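Local atomic coordinates of putative retaining b-glycosidase (PDB entry 5A95), a protein that probably cleaves mixed-linkage beta-1,3-1,4-glucans as a retaining glycoside hydrolase of family 5. Residues A[95-100]-A[338-343]; A[327-332]-A[349-354]. The protein carries 1 engineered substitution. All coordinates share one frame; numbering follows the deposited sequence. Where two conformers were deposited one is given.

Both contacts belong to the wall of one (beta/alpha)8 barrel, and they lie about 6 Å apart, centre to centre. Along the chain their segments alternate: 95-100 comes first, then 327-332, 338-343 and 349-354. Strand 326-329 pairs with strand 65-72 and so closes the barrel. The loop that follows it carries 338-343 and leads into helix 350-363. Contact 1 ties this loop to the end of helix 87-96. Contact 2 ties the strand end to the first turn of helix 350-363. Backbone bonds connect them, with Met340 N 2.9 Å from Val331 O. Together they pack the outer side of a segment whose Trp330 lines the glycan pocket.

Contact 1. Residues A[95-100]-A[338-343]; sequences NNWGVN and PTMIND
Trp97 makes a small, buried apolar contact with Met340 and Ile341 on the outer side of the barrel. It joins the C-terminal end of helix 87-96 to the loop between strand 326-329 and helix 350-363. This one aromatic side chain bridges two backbones that stay well apart: CA of Trp97 is 10.9 Å from CA of Met340. The indole has CG beside the backbone N and anti to the carbonyl carbon (chi1 -69°), and its six-membered ring reaches furthest toward the loop. CH2 of Trp97 lies 3.8 Å from CG2 of Ile341, the methyl branch, which approaches the ring obliquely. The same CH2 is 3.9 Å from the backbone O of Met340. The Met340 chain bends at chi3 (73°). Its terminal CE comes 4.2 Å from CZ3 of Trp97, and the two side chains run alongside each other, each pointing the opposite way. No hydrogen bond crosses between the segments. The indole NE1 bonds to OE2 of Glu92, in helix 87-96. Replacing Trp97 by an alanine is likely to open a gap beside Met340 and Ile341 and to cost Glu92 its indole partner. Phe332 meets the indole edge-to-face, and Lys356 of helix 350-363 makes a cation-pi contact with it. Met340 also touches Val71 of strand 65-72, so the contact lies between that strand and helices 87-96 and 350-363.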
ATOM      1  N   ASN A  95       2.885  26.866 -33.948  1.00 13.22           N
ATOM      2  CA  ASN A  95       2.913  27.762 -35.108  1.00 16.01           C
ATOM      3  C   ASN A  95       2.187  29.078 -34.923  1.00 15.38           C
ATOM      4  O   ASN A  95       2.578  30.080 -35.503  1.00 19.25           O
ATOM      5  CB  ASN A  95       2.337  27.077 -36.353  1.00 18.87           C
ATOM      6  CG  ASN A  95       3.153  25.879 -36.794  1.00 21.53           C
ATOM      7  OD1 ASN A  95       4.346  25.788 -36.522  1.00 23.93           O
ATOM      8  ND2 ASN A  95       2.502  24.951 -37.485  1.00 26.53           N
ATOM      9  N   ASN A  96       1.118  29.053 -34.146  1.00 13.42           N
ATOM     10  CA  ASN A  96       0.219  30.204 -34.014  1.00 14.16           C
ATOM     11  C   ASN A  96       0.066  30.835 -32.635  1.00 13.03           C
ATOM     12  O   ASN A  96      -0.431  31.952 -32.533  1.00 14.55           O
ATOM     13  CB  ASN A  96      -1.170  29.837 -34.525  1.00 14.27           C
ATOM     14  CG  ASN A  96      -1.189  29.580 -36.021  1.00 17.23           C
ATOM     15  OD1 ASN A  96      -0.393  30.146 -36.772  1.00 20.55           O
ATOM     16  ND2 ASN A  96      -2.113  28.744 -36.457  1.00 20.22           N
ATOM     17  N   TRP A  97       0.479  30.134 -31.575  1.00 11.29           N
ATOM     18  CA  TRP A  97       0.321  30.663 -30.212  1.00 10.59           C
ATOM     19  C   TRP A  97       1.619  31.012 -29.493  1.00 10.75           C
ATOM     20  O   TRP A  97       1.594  31.423 -28.328  1.00 11.57           O
ATOM     21  CB  TRP A  97      -0.529  29.695 -29.366  1.00 10.83           C
ATOM     22  CG  TRP A  97      -1.967  29.638 -29.782  1.00  9.77           C
ATOM     23  CD1 TRP A  97      -2.463  29.117 -30.955  1.00 10.81           C
ATOM     24  CD2 TRP A  97      -3.105  30.101 -29.048  1.00  9.54           C
ATOM     25  NE1 TRP A  97      -3.816  29.274 -31.004  1.00 11.02           N
ATOM     26  CE2 TRP A  97      -4.247  29.860 -29.843  1.00  9.73           C
ATOM     27  CE3 TRP A  97      -3.276  30.697 -27.786  1.00  9.95           C
ATOM     28  CZ2 TRP A  97      -5.545  30.183 -29.411  1.00 10.10           C
ATOM     29  CZ3 TRP A  97      -4.559  31.015 -27.367  1.00  9.95           C
ATOM     30  CH2 TRP A  97      -5.678  30.775 -28.180  1.00  9.75           C
ATOM     31  N   GLY A  98       2.753  30.850 -30.163  1.00 11.99           N
ATOM     32  CA  GLY A  98       4.033  31.302 -29.643  1.00 13.19           C
ATOM     33  C   GLY A  98       4.634  30.402 -28.597  1.00 11.66           C
ATOM     34  O   GLY A  98       5.584  30.781 -27.951  1.00 13.46           O
ATOM     35  N   VAL A  99       4.084  29.206 -28.408  1.00 10.35           N
ATOM     36  CA  VAL A  99       4.577  28.380 -27.316  1.00  9.58           C
ATOM     37  C   VAL A  99       5.910  27.722 -27.634  1.00 10.34           C
ATOM     38  O   VAL A  99       6.180  27.383 -28.784  1.00 12.35           O
ATOM     39  CB  VAL A  99       3.608  27.260 -26.890  1.00 11.50           C
ATOM     40  CG1 VAL A  99       2.178  27.771 -26.719  1.00 11.67           C
ATOM     41  CG2 VAL A  99       3.664  26.044 -27.799  1.00 11.91           C
ATOM     42  N   ASN A 100       6.730  27.499 -26.601  1.00  8.55           N
ATOM     43  CA  ASN A 100       7.870  26.626 -26.728  1.00  8.80           C
ATOM     44  C   ASN A 100       7.727  25.383 -25.843  1.00  8.62           C
ATOM     45  O   ASN A 100       8.631  24.553 -25.818  1.00  8.88           O
ATOM     46  CB  ASN A 100       9.192  27.351 -26.479  1.00  9.77           C
ATOM     47  CG  ASN A 100       9.354  27.843 -25.045  1.00 10.40           C
ATOM     48  OD1 ASN A 100       8.729  27.356 -24.137  1.00 10.18           O
ATOM     49  ND2 ASN A 100      10.237  28.796 -24.844  1.00 12.03           N
ATOM     50  N   PRO A 338     -10.135  27.084 -16.080  1.00  8.69           N
ATOM     51  CA  PRO A 338     -10.464  28.131 -17.052  1.00  8.18           C
ATOM     52  C   PRO A 338      -9.902  27.821 -18.440  1.00  8.61           C
ATOM     53  O   PRO A 338      -8.739  27.453 -18.570  1.00  8.63           O
ATOM     54  CB  PRO A 338      -9.816  29.383 -16.456  1.00  9.33           C
ATOM     55  CG  PRO A 338      -8.698  28.863 -15.602  1.00 10.39           C
ATOM     56  CD  PRO A 338      -9.267  27.602 -15.010  1.00  9.59           C
ATOM     57  N   THR A 339     -10.732  27.974 -19.474  1.00  8.96           N
ATOM     58  CA  THR A 339     -10.329  27.652 -20.828  1.00  9.76           C
ATOM     59  C   THR A 339      -9.483  28.758 -21.458  1.00  9.83           C
ATOM     60  O   THR A 339      -9.646  29.926 -21.107  1.00 10.66           O
ATOM     61  CB  THR A 339     -11.541  27.514 -21.743  1.00  9.81           C
ATOM     62  OG1 THR A 339     -12.178  28.784 -21.819  1.00 12.12           O
ATOM     63  CG2 THR A 339     -12.507  26.482 -21.246  1.00 10.42           C
ATOM     64  N   MET A 340      -8.644  28.382 -22.435  1.00  9.15           N
ATOM     65  CA  MET A 340      -7.989  29.335 -23.328  1.00  8.54           C
ATOM     66  C   MET A 340      -8.686  29.491 -24.655  1.00  8.63           C
ATOM     67  O   MET A 340      -8.391  30.424 -25.393  1.00  9.49           O
ATOM     68  CB  MET A 340      -6.538  28.943 -23.603  1.00  8.72           C
ATOM     69  CG  MET A 340      -5.681  28.961 -22.350  1.00  8.11           C
ATOM     70  SD  MET A 340      -3.958  28.558 -22.659  1.00  9.43           S
ATOM     71  CE  MET A 340      -3.448  30.067 -23.467  1.00 10.36           C
ATOM     72  N   ILE A 341      -9.567  28.549 -24.958  1.00  9.05           N
ATOM     73  CA  ILE A 341     -10.256  28.497 -26.240  1.00 10.26           C
ATOM     74  C   ILE A 341     -11.708  28.124 -26.016  1.00 10.02           C
ATOM     75  O   ILE A 341     -12.041  27.431 -25.049  1.00  9.69           O
ATOM     76  CB  ILE A 341      -9.586  27.508 -27.225  1.00  9.50           C
ATOM     77  CG1 ILE A 341      -9.454  26.107 -26.591  1.00  9.60           C
ATOM     78  CG2 ILE A 341      -8.263  28.072 -27.727  1.00 10.80           C
ATOM     79  CD1 ILE A 341      -8.865  25.063 -27.525  1.00 11.37           C
ATOM     80  N   ASN A 342     -12.579  28.563 -26.923  1.00 11.52           N
ATOM     81  CA  ASN A 342     -14.009  28.304 -26.794  1.00 12.31           C
ATOM     82  C   ASN A 342     -14.456  27.087 -27.583  1.00 12.34           C
ATOM     83  O   ASN A 342     -15.567  26.587 -27.374  1.00 14.78           O
ATOM     84  CB  ASN A 342     -14.815  29.509 -27.287  1.00 12.53           C
ATOM     85  CG  ASN A 342     -14.476  30.785 -26.544  1.00 14.33           C
ATOM     86  OD1 ASN A 342     -14.097  30.768 -25.380  1.00 15.19           O
ATOM     87  ND2 ASN A 342     -14.701  31.907 -27.205  1.00 16.41           N
ATOM     88  N   ASP A 343     -13.600  26.639 -28.493  1.00 11.92           N
ATOM     89  CA  ASP A 343     -13.936  25.552 -29.420  0.60 13.12           C
ATOM     90  C   ASP A 343     -12.674  24.965 -30.024  1.00 12.98           C
ATOM     91  O   ASP A 343     -11.607  25.530 -29.879  1.00 11.56           O
ATOM     92  CB  ASP A 343     -14.855  26.084 -30.534  0.60 14.96           C
ATOM     93  CG  ASP A 343     -14.267  27.284 -31.243  0.60 13.06           C
ATOM     94  OD1 ASP A 343     -13.117  27.191 -31.703  0.60 15.26           O
ATOM     95  OD2 ASP A 343     -14.957  28.329 -31.334  0.60 20.44           O
TER

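Contact 2. Residues A[327-332]-A[349-354]; sequences YTVWVF and SEQGAF. With BGC (beta-D-glucopyranose), chain D.
Gln351 starts with CG between its backbone N and carbonyl carbon (chi1 73°), then runs extended from helix 350-363 to the backbone of Trp330. Its NE2 donates to Trp330 O at 3.0 Å, with an N-H...O angle of 161°. The carbonyl oxygen lies close to the amide plane of Gln351, but the donor is tilted 27° from the carbonyl plane. NE2 also bonds to Thr339 O, and OE1 accepts from Trp294 N, which fixes the rotation of the amide. CG1 of Val329 packs 3.8 Å from OE1 of Gln351. At the start of the helix, Ser349 OG caps Gly352 N.

The gripped carbonyl belongs to the cis peptide between Trp330 and Val331. CB of Trp330 points away from the helix, and the indole NE1 bonds to Ser337 O. The glucose lies over one face, offset toward the rim, with its C3 3.6 Å from CZ2 of Trp330; the opposite face meets CB of Val331. The glucose is hydrogen-bonded by His142, Asn188, Glu189 and His303. A tryptophan followed by a cis peptide, with one ring face set against a sugar where the last barrel strand ends, is characteristic of the family 5 (beta/alpha)8 active-site cleft.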
ATOM      1  N   TYR A 327       6.438  29.633 -17.404  1.00  6.49           N
ATOM      2  CA  TYR A 327       5.018  29.406 -17.168  1.00  6.74           C
ATOM      3  C   TYR A 327       4.350  28.555 -18.234  1.00  7.49           C
ATOM      4  O   TYR A 327       4.716  28.573 -19.392  1.00  7.61           O
ATOM      5  CB  TYR A 327       4.253  30.734 -17.033  1.00  7.78           C
ATOM      6  CG  TYR A 327       4.388  31.651 -18.211  1.00  8.64           C
ATOM      7  CD1 TYR A 327       3.527  31.562 -19.292  1.00 10.24           C
ATOM      8  CD2 TYR A 327       5.401  32.583 -18.269  1.00  8.48           C
ATOM      9  CE1 TYR A 327       3.648  32.413 -20.379  1.00 12.17           C
ATOM     10  CE2 TYR A 327       5.532  33.438 -19.346  1.00 10.67           C
ATOM     11  CZ  TYR A 327       4.663  33.343 -20.408  1.00 12.47           C
ATOM     12  OH  TYR A 327       4.788  34.180 -21.514  1.00 17.82           O
ATOM     13  N   THR A 328       3.309  27.839 -17.797  1.00  6.46           N
ATOM     14  CA  THR A 328       2.392  27.157 -18.684  1.00  6.45           C
ATOM     15  C   THR A 328       0.958  27.434 -18.236  1.00  6.67           C
ATOM     16  O   THR A 328       0.519  26.997 -17.171  1.00  7.00           O
ATOM     17  CB  THR A 328       2.636  25.648 -18.776  1.00  6.01           C
ATOM     18  OG1 THR A 328       2.666  25.037 -17.493  1.00  6.65           O
ATOM     19  CG2 THR A 328       3.934  25.341 -19.485  1.00  7.34           C
ATOM     20  N   VAL A 329       0.201  28.158 -19.067  1.00  6.38           N
ATOM     21  CA  VAL A 329      -1.136  28.589 -18.734  1.00  6.62           C
ATOM     22  C   VAL A 329      -2.069  27.363 -18.676  1.00  7.53           C
ATOM     23  O   VAL A 329      -1.925  26.412 -19.461  1.00  7.81           O
ATOM     24  CB  VAL A 329      -1.661  29.563 -19.808  1.00  7.55           C
ATOM     25  CG1 VAL A 329      -3.061  30.073 -19.498  1.00  8.53           C
ATOM     26  CG2 VAL A 329      -0.717  30.749 -19.954  1.00  8.53           C
ATOM     27  N   TRP A 330      -3.044  27.415 -17.771  1.00  6.30           N
ATOM     28  CA  TRP A 330      -4.095  26.398 -17.666  1.00  6.71           C
ATOM     29  C   TRP A 330      -5.401  27.019 -18.184  1.00  7.81           C
ATOM     30  O   TRP A 330      -5.822  28.023 -17.634  1.00  7.80           O
ATOM     31  CB  TRP A 330      -4.261  25.949 -16.180  1.00  6.91           C
ATOM     32  CG  TRP A 330      -5.319  24.895 -15.982  1.00  7.36           C
ATOM     33  CD1 TRP A 330      -6.662  25.102 -15.862  1.00  8.01           C
ATOM     34  CD2 TRP A 330      -5.134  23.481 -15.998  1.00  7.20           C
ATOM     35  NE1 TRP A 330      -7.318  23.901 -15.737  1.00  9.33           N
ATOM     36  CE2 TRP A 330      -6.403  22.886 -15.828  1.00  8.08           C
ATOM     37  CE3 TRP A 330      -4.011  22.657 -16.120  1.00  7.60           C
ATOM     38  CZ2 TRP A 330      -6.586  21.501 -15.797  1.00  9.02           C
ATOM     39  CZ3 TRP A 330      -4.181  21.295 -16.091  1.00  8.23           C
ATOM     40  CH2 TRP A 330      -5.463  20.718 -15.909  1.00  9.19           C
ATOM     41  N   VAL A 331      -6.070  26.438 -19.192  1.00  8.30           N
ATOM     42  CA  VAL A 331      -5.678  25.235 -19.945  1.00  7.70           C
ATOM     43  C   VAL A 331      -6.149  25.403 -21.396  1.00  7.27           C
ATOM     44  O   VAL A 331      -7.207  25.997 -21.636  1.00  8.59           O
ATOM     45  CB  VAL A 331      -6.292  23.959 -19.309  1.00  7.90           C
ATOM     46  CG1 VAL A 331      -7.796  24.071 -19.187  1.00  8.70           C
ATOM     47  CG2 VAL A 331      -5.896  22.699 -20.066  1.00  9.33           C
ATOM     48  N   PHE A 332      -5.374  24.895 -22.348  1.00  8.03           N
ATOM     49  CA  PHE A 332      -5.704  24.987 -23.760  1.00  7.82           C
ATOM     50  C   PHE A 332      -6.621  23.819 -24.112  1.00  7.41           C
ATOM     51  O   PHE A 332      -6.204  22.819 -24.659  1.00  8.82           O
ATOM     52  CB  PHE A 332      -4.432  25.002 -24.596  1.00  7.53           C
ATOM     53  CG  PHE A 332      -4.656  25.445 -26.008  1.00  8.35           C
ATOM     54  CD1 PHE A 332      -4.647  26.800 -26.315  1.00  9.35           C
ATOM     55  CD2 PHE A 332      -4.835  24.532 -27.038  1.00  9.42           C
ATOM     56  CE1 PHE A 332      -4.819  27.226 -27.618  1.00  9.36           C
ATOM     57  CE2 PHE A 332      -5.003  24.966 -28.349  1.00 10.08           C
ATOM     58  CZ  PHE A 332      -5.014  26.312 -28.625  1.00  9.56           C
ATOM     59  N   SER A 349     -10.596  32.410 -25.769  1.00 10.37           N
ATOM     60  CA  SER A 349     -11.327  32.993 -24.648  1.00 10.08           C
ATOM     61  C   SER A 349     -10.604  34.288 -24.258  1.00  9.16           C
ATOM     62  O   SER A 349      -9.572  34.620 -24.829  1.00 10.68           O
ATOM     63  CB  SER A 349     -11.309  32.029 -23.475  1.00  9.72           C
ATOM     64  OG  SER A 349      -9.984  31.951 -22.982  1.00  9.67           O
ATOM     65  N   GLU A 350     -11.146  34.997 -23.271  1.00 10.05           N
ATOM     66  CA  GLU A 350     -10.509  36.227 -22.819  1.00  9.89           C
ATOM     67  C   GLU A 350      -9.048  35.943 -22.420  1.00  8.54           C
ATOM     68  O   GLU A 350      -8.133  36.613 -22.886  1.00  9.68           O
ATOM     69  CB  GLU A 350     -11.260  36.828 -21.634  1.00  9.81           C
ATOM     70  CG  GLU A 350     -10.605  38.100 -21.109  1.00 10.64           C
ATOM     71  CD  GLU A 350     -11.070  38.555 -19.754  1.00  9.59           C
ATOM     72  OE1 GLU A 350     -11.773  37.817 -19.034  1.00 11.33           O
ATOM     73  OE2 GLU A 350     -10.632  39.658 -19.334  1.00 11.53           O
ATOM     74  N   GLN A 351      -8.817  34.978 -21.526  1.00  8.78           N
ATOM     75  CA  GLN A 351      -7.433  34.740 -21.114  1.00  8.52           C
ATOM     76  C   GLN A 351      -6.603  34.168 -22.258  1.00  7.82           C
ATOM     77  O   GLN A 351      -5.400  34.420 -22.334  1.00  9.24           O
ATOM     78  CB  GLN A 351      -7.314  33.860 -19.860  1.00  8.34           C
ATOM     79  CG  GLN A 351      -7.613  32.378 -20.039  1.00  8.48           C
ATOM     80  CD  GLN A 351      -6.947  31.513 -18.984  1.00  8.20           C
ATOM     81  OE1 GLN A 351      -6.105  31.969 -18.220  1.00  8.53           O
ATOM     82  NE2 GLN A 351      -7.275  30.237 -18.990  1.00  8.99           N
ATOM     83  N   GLY A 352      -7.222  33.377 -23.129  1.00  8.77           N
ATOM     84  CA  GLY A 352      -6.496  32.844 -24.257  1.00  9.10           C
ATOM     85  C   GLY A 352      -5.936  33.910 -25.174  1.00  8.98           C
ATOM     86  O   GLY A 352      -4.755  33.871 -25.517  1.00  9.58           O
ATOM     87  N   ALA A 353      -6.766  34.890 -25.538  1.00  9.97           N
ATOM     88  CA  ALA A 353      -6.299  35.963 -26.403  1.00 11.30           C
ATOM     89  C   ALA A 353      -5.183  36.750 -25.717  1.00  9.57           C
ATOM     90  O   ALA A 353      -4.215  37.152 -26.354  1.00 10.11           O
ATOM     91  CB  ALA A 353      -7.439  36.898 -26.773  1.00 12.08           C
ATOM     92  N   PHE A 354      -5.355  37.003 -24.419  1.00  9.55           N
ATOM     93  CA  PHE A 354      -4.375  37.756 -23.660  1.00  9.81           C
ATOM     94  C   PHE A 354      -3.015  37.035 -23.706  1.00  8.58           C
ATOM     95  O   PHE A 354      -1.981  37.617 -24.070  1.00  9.78           O
ATOM     96  CB  PHE A 354      -4.854  37.970 -22.222  1.00  9.23           C
ATOM     97  CG  PHE A 354      -3.775  38.542 -21.338  1.00  8.74           C
ATOM     98  CD1 PHE A 354      -3.413  39.885 -21.458  1.00  9.79           C
ATOM     99  CD2 PHE A 354      -3.033  37.728 -20.495  1.00  8.68           C
ATOM    100  CE1 PHE A 354      -2.399  40.415 -20.710  1.00 11.29           C
ATOM    101  CE2 PHE A 354      -1.997  38.258 -19.764  1.00  9.56           C
ATOM    102  CZ  PHE A 354      -1.686  39.588 -19.868  1.00  9.99           C
TER
HETATM  103  C2  BGC D   1      -6.300  21.681 -10.775  1.00 12.97           C
HETATM  104  C3  BGC D   1      -6.892  21.519 -12.174  1.00 12.38           C
HETATM  105  C4  BGC D   1      -8.240  22.245 -12.242  1.00 11.95           C
HETATM  106  C5  BGC D   1      -8.067  23.691 -11.819  1.00 13.86           C
HETATM  107  C6  BGC D   1      -9.355  24.475 -11.887  1.00 17.66           C
HETATM  108  C1  BGC D   1      -6.396  23.098 -10.217  1.00 14.00           C
HETATM  109  O1  BGC D   1      -6.316  23.141  -8.815  1.00 15.06           O
HETATM  110  O2  BGC D   1      -4.909  21.190 -10.767  1.00 13.04           O
HETATM  111  O3  BGC D   1      -6.954  20.086 -12.462  1.00 10.68           O
HETATM  112  O4  BGC D   1      -8.895  22.224 -13.519  1.00 11.57           O
HETATM  113  O5  BGC D   1      -7.661  23.666 -10.454  1.00 14.48           O
HETATM  114  O6  BGC D   1      -9.062  25.732 -11.274  1.00 24.57           O